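Local coordinates for GDP-perosamine synthase (Caulobacter crescentus, PDB 3BN1), which transfers an amino group from L-glutamate to GDP-4-keto-6-deoxy-D-mannose with the help of pyridoxal 5'-phosphate, giving GDP-perosamine for O-antigen synthesis, at residues Leu104-Pro109 and Leu337-Cys343; Leu119-Ile123 and Val148-Leu154. All coordinates share one frame; numbering follows the deposited sequence.

Contact 1: Leu104-Pro109 and Leu337-Cys343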
ATOM      1  N   LEU A 104     -19.954  -8.243  14.744  1.00  8.69           N
ATOM      2  CA  LEU A 104     -20.818  -8.092  13.633  1.00  4.25           C
ATOM      3  C   LEU A 104     -22.188  -7.711  14.073  1.00 25.10           C
ATOM      4  O   LEU A 104     -22.692  -8.210  15.071  1.00  6.25           O
ATOM      5  CB  LEU A 104     -20.893  -9.366  12.746  1.00 13.81           C
ATOM      6  CG  LEU A 104     -19.582  -9.975  12.217  1.00 11.00           C
ATOM      7  CD1 LEU A 104     -19.801 -11.199  11.363  1.00 10.10           C
ATOM      8  CD2 LEU A 104     -18.802  -8.892  11.442  1.00  8.97           C
ATOM      9  N   VAL A 105     -22.763  -6.836  13.258  1.00  6.36           N
ATOM     10  CA  VAL A 105     -24.124  -6.308  13.466  1.00 11.45           C
ATOM     11  C   VAL A 105     -24.922  -6.398  12.133  1.00  6.86           C
ATOM     12  O   VAL A 105     -24.340  -6.363  11.024  1.00  7.95           O
ATOM     13  CB  VAL A 105     -24.102  -4.830  13.969  1.00  6.90           C
ATOM     14  CG1 VAL A 105     -23.452  -3.900  12.905  1.00 11.00           C
ATOM     15  CG2 VAL A 105     -25.517  -4.403  14.342  1.00  4.84           C
ATOM     16  N   ASP A 106     -26.241  -6.581  12.255  1.00  8.88           N
ATOM     17  CA  ASP A 106     -27.130  -6.767  11.108  1.00  7.45           C
ATOM     18  C   ASP A 106     -27.410  -5.395  10.548  1.00  6.05           C
ATOM     19  O   ASP A 106     -27.097  -4.401  11.185  1.00  8.32           O
ATOM     20  CB  ASP A 106     -28.481  -7.352  11.544  1.00  6.80           C
ATOM     21  CG  ASP A 106     -29.053  -8.280  10.535  1.00  4.82           C
ATOM     22  OD1 ASP A 106     -28.504  -8.314   9.419  1.00  3.89           O
ATOM     23  OD2 ASP A 106     -30.045  -8.967  10.841  1.00  8.74           O
ATOM     24  N   ASN A 107     -27.965  -5.354   9.342  1.00  9.39           N
ATOM     25  CA  ASN A 107     -28.310  -4.113   8.651  1.00  5.91           C
ATOM     26  C   ASN A 107     -29.804  -3.991   8.418  1.00  7.29           C
ATOM     27  O   ASN A 107     -30.573  -4.922   8.688  1.00 11.59           O
ATOM     28  CB  ASN A 107     -27.711  -4.078   7.235  1.00  7.86           C
ATOM     29  CG  ASN A 107     -28.018  -5.329   6.429  1.00  8.67           C
ATOM     30  OD1 ASN A 107     -27.360  -6.334   6.635  1.00 11.00           O
ATOM     31  ND2 ASN A 107     -28.860  -5.239   5.417  1.00  5.75           N
ATOM     32  N   ASP A 108     -30.175  -2.833   7.867  1.00 16.17           N
ATOM     33  CA  ASP A 108     -31.550  -2.513   7.531  1.00 20.19           C
ATOM     34  C   ASP A 108     -31.857  -3.250   6.241  1.00 11.83           C
ATOM     35  O   ASP A 108     -31.024  -3.305   5.309  1.00 12.39           O
ATOM     36  CB  ASP A 108     -31.647  -1.006   7.286  1.00 11.80           C
ATOM     37  CG  ASP A 108     -33.082  -0.527   6.953  1.00 14.53           C
ATOM     38  OD1 ASP A 108     -33.824  -0.108   7.870  1.00 35.76           O
ATOM     39  OD2 ASP A 108     -33.459  -0.501   5.768  1.00 14.39           O
ATOM     40  N   PRO A 109     -33.062  -3.794   6.181  1.00 11.88           N
ATOM     41  CA  PRO A 109     -33.475  -4.545   4.996  1.00  9.83           C
ATOM     42  C   PRO A 109     -33.683  -3.700   3.736  1.00 13.85           C
ATOM     43  O   PRO A 109     -33.745  -4.239   2.617  1.00 11.22           O
ATOM     44  CB  PRO A 109     -34.801  -5.155   5.425  1.00 14.20           C
ATOM     45  CG  PRO A 109     -35.294  -4.161   6.486  1.00 13.31           C
ATOM     46  CD  PRO A 109     -34.058  -3.880   7.263  1.00  5.24           C
ATOM     47  N   LEU A 337     -28.136 -12.090  12.515  1.00  8.34           N
ATOM     48  CA  LEU A 337     -27.575 -11.542  11.249  1.00 18.59           C
ATOM     49  C   LEU A 337     -28.455 -11.944  10.047  1.00 16.35           C
ATOM     50  O   LEU A 337     -28.035 -11.998   8.883  1.00 13.51           O
ATOM     51  CB  LEU A 337     -26.119 -11.969  11.016  1.00  6.79           C
ATOM     52  CG  LEU A 337     -25.198 -11.472  12.143  1.00  2.90           C
ATOM     53  CD1 LEU A 337     -23.894 -12.220  12.030  1.00 11.53           C
ATOM     54  CD2 LEU A 337     -25.005  -9.884  12.204  1.00  5.08           C
ATOM     55  N   LYS A 338     -29.725 -12.180  10.359  1.00 12.65           N
ATOM     56  CA  LYS A 338     -30.649 -12.652   9.348  1.00 19.81           C
ATOM     57  C   LYS A 338     -30.908 -11.695   8.185  1.00 13.80           C
ATOM     58  O   LYS A 338     -31.115 -12.149   7.069  1.00 15.20           O
ATOM     59  CB  LYS A 338     -31.919 -13.187  10.027  1.00 17.14           C
ATOM     60  CG  LYS A 338     -31.623 -14.426  10.919  1.00 21.45           C
ATOM     61  CD  LYS A 338     -32.751 -14.870  11.889  1.00 51.46           C
ATOM     62  CE  LYS A 338     -33.462 -16.167  11.455  1.00 99.89           C
ATOM     63  NZ  LYS A 338     -32.681 -16.965  10.452  1.00 99.89           N
ATOM     64  N   ILE A 339     -30.926 -10.384   8.432  1.00 13.63           N
ATOM     65  CA  ILE A 339     -31.206  -9.457   7.337  1.00 10.50           C
ATOM     66  C   ILE A 339     -30.024  -9.483   6.388  1.00 11.98           C
ATOM     67  O   ILE A 339     -30.212  -9.616   5.181  1.00 13.99           O
ATOM     68  CB  ILE A 339     -31.523  -7.994   7.724  1.00 13.52           C
ATOM     69  CG1 ILE A 339     -32.704  -7.857   8.692  1.00  9.50           C
ATOM     70  CG2 ILE A 339     -31.908  -7.229   6.449  1.00  8.40           C
ATOM     71  CD1 ILE A 339     -33.968  -8.610   8.206  1.00 17.41           C
ATOM     72  N   ALA A 340     -28.807  -9.444   6.933  1.00 11.43           N
ATOM     73  CA  ALA A 340     -27.610  -9.474   6.077  1.00 13.00           C
ATOM     74  C   ALA A 340     -27.610 -10.750   5.178  1.00 17.63           C
ATOM     75  O   ALA A 340     -27.270 -10.715   3.991  1.00  6.98           O
ATOM     76  CB  ALA A 340     -26.348  -9.466   6.987  1.00  4.73           C
ATOM     77  N   GLU A 341     -27.987 -11.889   5.750  1.00 11.11           N
ATOM     78  CA  GLU A 341     -28.036 -13.141   4.975  1.00 10.95           C
ATOM     79  C   GLU A 341     -29.028 -13.072   3.833  1.00  9.23           C
ATOM     80  O   GLU A 341     -28.705 -13.480   2.698  1.00 16.31           O
ATOM     81  CB  GLU A 341     -28.429 -14.309   5.876  1.00 10.62           C
ATOM     82  CG  GLU A 341     -27.304 -14.726   6.844  1.00 21.28           C
ATOM     83  CD  GLU A 341     -27.830 -15.543   8.002  1.00 24.90           C
ATOM     84  OE1 GLU A 341     -28.981 -16.043   7.946  1.00 27.01           O
ATOM     85  OE2 GLU A 341     -27.116 -15.606   9.009  1.00 16.08           O
ATOM     86  N   ALA A 342     -30.223 -12.517   4.126  1.00 12.27           N
ATOM     87  CA  ALA A 342     -31.306 -12.356   3.122  1.00  9.52           C
ATOM     88  C   ALA A 342     -30.845 -11.430   1.981  1.00 15.11           C
ATOM     89  O   ALA A 342     -31.008 -11.718   0.789  1.00 14.48           O
ATOM     90  CB  ALA A 342     -32.590 -11.722   3.809  1.00  8.75           C
ATOM     91  N   CYS A 343     -30.226 -10.319   2.359  1.00  7.38           N
ATOM     92  CA  CYS A 343     -29.749  -9.372   1.358  1.00  9.19           C
ATOM     93  C   CYS A 343     -28.682  -9.979   0.488  1.00  9.94           C
ATOM     94  O   CYS A 343     -28.681  -9.773  -0.716  1.00 10.66           O
ATOM     95  CB  CYS A 343     -29.233  -8.095   1.968  1.00  6.33           C
ATOM     96  SG  CYS A 343     -30.541  -7.098   2.747  1.00 12.52           S
TER
HETATM   97  O   HOH W   1     -31.268 -10.611  12.462  1.00 17.98           O
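The carboxylate of Asp106 receives two backbone N-H groups from the first turn of helix 338-346. Ala340 N donates to Asp106 OD1 at 2.7 Å. Ile339 N donates to Asp106 OD2 at 2.9 Å and nearly straight, with an N-H...O angle of 162°. Both oxygens use their syn lone pairs, so the carboxylate faces the helix end with its open fork. A water bonded to Asp106 OD2 also accepts from Lys338 N, and thus serves a third amide of this turn. The carboxylate therefore binds N-H groups of the first turn from a distant part of the chain, while Leu337 holds the N-cap position. The helix end would be expected to favour the charged form of Asp106. The loop that carries Asp106 leaves the edge strand 101-105 of the large seven-stranded sheet of this aspartate aminotransferase-type fold. The helix leads into strand 347-350 of the smaller four-stranded sheet, so the contact joins the two sheet regions. Apolar groups lie to both sides of the carboxylate. Leu337 CD2 rests against the strand backbone, 3.5 Å from Val105 C. Ile339 CG2 packs on the proline, 3.4 Å from Pro109 CA. Asn107 ND2 donates to Asp108 O at 2.9 Å and makes a weak bond to Cys343 SG. Asn107 N gives Asp106 OD1 a weak bond, and Lys118 packs against the Asp106 side chain.

Contact 2: Leu119-Ile123 and Val148-Leu154; sequences LEALI and VARRHNL
Glu120 reaches across to Arg151 and His152 with a side chain that is extended beyond CG. Arg151 bends at chi2 and chi3, which brings its guanidinium end-on to the carboxylate. Arg151 NH1 bonds Glu120 OE1 at 3.0 Å, and Arg151 NH2 bonds Glu120 OE2 at 2.6 Å. The two planes are 48° apart, so this salt bridge is twisted. Glu120 OE2 also accepts from His152 NE2 at 2.6 Å, with the oxygen close to the ring plane. The imidazole stands steeply to the carboxylate, at 78°. Both donors of OE2 come from the same face of the carboxylate. Glu147 makes a second salt bridge, to Arg151 NE.

Next to this polar group, Ile123 CD1 lies over one face of the His152 ring, 3.8 Å from its centroid, in a CH-pi contact. Ile123 has CG1 beside its backbone N and CD1 extended beyond it (chi2 168°), which carries the methyl out to the ring. Ile123 CD1 is also tight against Val148 CG1, at 3.3 Å, and meets Leu154 CD1 tip to tip. Asn153, with positive phi, is the C' residue of a Schellman motif that ends helix 142-151. The contact joins that helix end to the turn after helix 116-119, with Leu119 and Leu154 both packed on strand 127-130 and Ile123 on strand 80-84.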
ATOM      1  N   LEU A 119     -27.355  -2.030  17.634  1.00  9.24           N
ATOM      2  CA  LEU A 119     -26.047  -1.714  18.180  1.00 12.55           C
ATOM      3  C   LEU A 119     -25.849  -1.903  19.676  1.00 17.58           C
ATOM      4  O   LEU A 119     -24.871  -2.524  20.140  1.00 12.96           O
ATOM      5  CB  LEU A 119     -25.793  -0.252  17.863  1.00 20.01           C
ATOM      6  CG  LEU A 119     -24.501   0.381  17.377  1.00 51.45           C
ATOM      7  CD1 LEU A 119     -23.728  -0.602  16.458  1.00 23.78           C
ATOM      8  CD2 LEU A 119     -24.938   1.727  16.714  1.00 13.24           C
ATOM      9  N   GLU A 120     -26.730  -1.286  20.463  1.00 16.68           N
ATOM     10  CA  GLU A 120     -26.480  -1.244  21.901  1.00 15.69           C
ATOM     11  C   GLU A 120     -26.215  -2.515  22.613  1.00 22.01           C
ATOM     12  O   GLU A 120     -25.367  -2.574  23.486  1.00 17.77           O
ATOM     13  CB  GLU A 120     -27.468  -0.389  22.671  1.00 21.79           C
ATOM     14  CG  GLU A 120     -26.723   0.430  23.675  1.00 26.46           C
ATOM     15  CD  GLU A 120     -27.580   1.506  24.215  1.00 55.96           C
ATOM     16  OE1 GLU A 120     -28.630   1.728  23.574  1.00 38.52           O
ATOM     17  OE2 GLU A 120     -27.193   2.104  25.242  1.00 42.57           O
ATOM     18  N   ALA A 121     -26.993  -3.512  22.231  1.00 15.55           N
ATOM     19  CA  ALA A 121     -26.925  -4.820  22.825  1.00 13.59           C
ATOM     20  C   ALA A 121     -25.603  -5.469  22.449  1.00 30.04           C
ATOM     21  O   ALA A 121     -25.286  -6.556  22.927  1.00 34.52           O
ATOM     22  CB  ALA A 121     -28.052  -5.641  22.250  1.00 19.66           C
ATOM     23  N   LEU A 122     -24.843  -4.853  21.550  1.00  8.96           N
ATOM     24  CA  LEU A 122     -23.564  -5.513  21.171  1.00  7.35           C
ATOM     25  C   LEU A 122     -22.380  -4.907  21.914  1.00  9.00           C
ATOM     26  O   LEU A 122     -21.213  -5.406  21.858  1.00  9.71           O
ATOM     27  CB  LEU A 122     -23.313  -5.344  19.667  1.00  4.07           C
ATOM     28  CG  LEU A 122     -24.285  -6.183  18.817  1.00  7.00           C
ATOM     29  CD1 LEU A 122     -23.926  -5.835  17.352  1.00 13.66           C
ATOM     30  CD2 LEU A 122     -24.017  -7.606  19.086  1.00 10.87           C
ATOM     31  N   ILE A 123     -22.693  -3.794  22.573  1.00 13.62           N
ATOM     32  CA  ILE A 123     -21.652  -3.069  23.326  1.00  5.67           C
ATOM     33  C   ILE A 123     -21.231  -3.870  24.560  1.00 24.79           C
ATOM     34  O   ILE A 123     -22.090  -4.430  25.221  1.00  8.61           O
ATOM     35  CB  ILE A 123     -21.972  -1.549  23.603  1.00 12.91           C
ATOM     36  CG1 ILE A 123     -22.312  -0.836  22.270  1.00 13.19           C
ATOM     37  CG2 ILE A 123     -20.764  -0.864  24.270  1.00  4.79           C
ATOM     38  CD1 ILE A 123     -22.930   0.594  22.392  1.00 20.52           C
ATOM     39  N   VAL A 148     -25.799   6.487  20.270  1.00 11.43           N
ATOM     40  CA  VAL A 148     -25.333   5.333  21.067  1.00 10.07           C
ATOM     41  C   VAL A 148     -23.841   5.452  21.432  1.00  4.70           C
ATOM     42  O   VAL A 148     -23.437   5.271  22.608  1.00 18.81           O
ATOM     43  CB  VAL A 148     -25.619   4.018  20.313  1.00  8.48           C
ATOM     44  CG1 VAL A 148     -25.026   2.806  21.042  1.00 14.34           C
ATOM     45  CG2 VAL A 148     -27.085   3.854  20.181  1.00  7.32           C
ATOM     46  N   ALA A 149     -23.034   5.770  20.430  1.00 11.53           N
ATOM     47  CA  ALA A 149     -21.580   5.881  20.626  1.00 14.06           C
ATOM     48  C   ALA A 149     -21.226   6.895  21.714  1.00 19.66           C
ATOM     49  O   ALA A 149     -20.393   6.629  22.579  1.00 15.58           O
ATOM     50  CB  ALA A 149     -20.858   6.281  19.283  1.00 11.86           C
ATOM     51  N   ARG A 150     -21.873   8.049  21.684  1.00 14.77           N
ATOM     52  CA  ARG A 150     -21.561   9.092  22.679  1.00 24.42           C
ATOM     53  C   ARG A 150     -21.891   8.690  24.110  1.00 14.06           C
ATOM     54  O   ARG A 150     -21.131   8.976  25.053  1.00 15.44           O
ATOM     55  CB  ARG A 150     -22.160  10.428  22.285  1.00  9.84           C
ATOM     56  CG  ARG A 150     -21.716  10.840  20.882  1.00 13.01           C
ATOM     57  CD  ARG A 150     -22.242  12.209  20.434  1.00 13.38           C
ATOM     58  NE  ARG A 150     -21.362  12.764  19.397  1.00 28.93           N
ATOM     59  CZ  ARG A 150     -21.748  13.348  18.259  1.00 28.23           C
ATOM     60  NH1 ARG A 150     -23.027  13.499  17.960  1.00 15.47           N
ATOM     61  NH2 ARG A 150     -20.839  13.838  17.421  1.00 30.96           N
ATOM     62  N   ARG A 151     -22.966   7.917  24.222  1.00  8.19           N
ATOM     63  CA  ARG A 151     -23.451   7.387  25.468  1.00 10.41           C
ATOM     64  C   ARG A 151     -22.481   6.369  26.049  1.00 17.59           C
ATOM     65  O   ARG A 151     -22.390   6.249  27.270  1.00 23.17           O
ATOM     66  CB  ARG A 151     -24.807   6.690  25.231  1.00 11.52           C
ATOM     67  CG  ARG A 151     -25.785   6.818  26.374  1.00 52.73           C
ATOM     68  CD  ARG A 151     -27.127   7.403  25.944  1.00 53.97           C
ATOM     69  NE  ARG A 151     -27.757   6.639  24.869  1.00 43.16           N
ATOM     70  CZ  ARG A 151     -27.834   5.313  24.828  1.00 14.25           C
ATOM     71  NH1 ARG A 151     -28.398   4.717  23.771  1.00 18.36           N
ATOM     72  NH2 ARG A 151     -27.328   4.597  25.820  1.00 26.93           N
ATOM     73  N   HIS A 152     -21.776   5.660  25.172  1.00 15.30           N
ATOM     74  CA  HIS A 152     -20.829   4.633  25.570  1.00  9.52           C
ATOM     75  C   HIS A 152     -19.407   5.069  25.363  1.00 20.43           C
ATOM     76  O   HIS A 152     -18.479   4.278  25.457  1.00 16.46           O
ATOM     77  CB  HIS A 152     -21.131   3.317  24.842  1.00  9.58           C
ATOM     78  CG  HIS A 152     -22.482   2.784  25.201  1.00 12.77           C
ATOM     79  ND1 HIS A 152     -22.696   2.031  26.333  1.00 18.66           N
ATOM     80  CD2 HIS A 152     -23.713   3.051  24.694  1.00 21.84           C
ATOM     81  CE1 HIS A 152     -23.995   1.814  26.480  1.00  7.85           C
ATOM     82  NE2 HIS A 152     -24.633   2.393  25.480  1.00 14.82           N
ATOM     83  N   ASN A 153     -19.244   6.350  25.109  1.00  9.77           N
ATOM     84  CA  ASN A 153     -17.911   6.863  24.888  1.00 11.53           C
ATOM     85  C   ASN A 153     -17.169   5.984  23.904  1.00 17.22           C
ATOM     86  O   ASN A 153     -16.041   5.586  24.211  1.00 25.24           O
ATOM     87  CB  ASN A 153     -17.109   6.892  26.185  1.00  6.99           C
ATOM     88  CG  ASN A 153     -16.702   8.248  26.571  1.00 99.89           C
ATOM     89  OD1 ASN A 153     -15.760   8.803  25.999  1.00 99.89           O
ATOM     90  ND2 ASN A 153     -17.398   8.809  27.561  1.00 99.89           N
ATOM     91  N   LEU A 154     -17.730   5.740  22.718  1.00  9.20           N
ATOM     92  CA  LEU A 154     -17.031   4.981  21.672  1.00  8.57           C
ATOM     93  C   LEU A 154     -16.682   5.947  20.563  1.00 13.76           C
ATOM     94  O   LEU A 154     -17.368   6.958  20.317  1.00  9.62           O
ATOM     95  CB  LEU A 154     -17.975   3.950  21.004  1.00  7.89           C
ATOM     96  CG  LEU A 154     -18.517   3.074  22.145  1.00  3.79           C
ATOM     97  CD1 LEU A 154     -19.615   2.268  21.656  1.00  7.77           C
ATOM     98  CD2 LEU A 154     -17.407   2.182  22.722  1.00 10.44           C
TER

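Contact 2 is nested within the chain loop that contact 1 closes, and their centres are about 19 Å apart. They touch through Leu122, whose CD1 lies 3.5 Å from Leu104 O and 3.5 Å from Val105 CB. Strand 101-105 runs into contact 1, and the helix and turn that follow lead into contact 2. Both border the large sheet: contact 1 at the end of its edge strand, contact 2 beside strands 80-84 and 127-130. Neither includes Lys188, the inferred pyridoxal phosphate lysine, or any other residue of the 2-oxoglutarate pocket, such as Tyr88 or Arg317. No other subunit touches either contact, so both lie within a single chain of the homodimer.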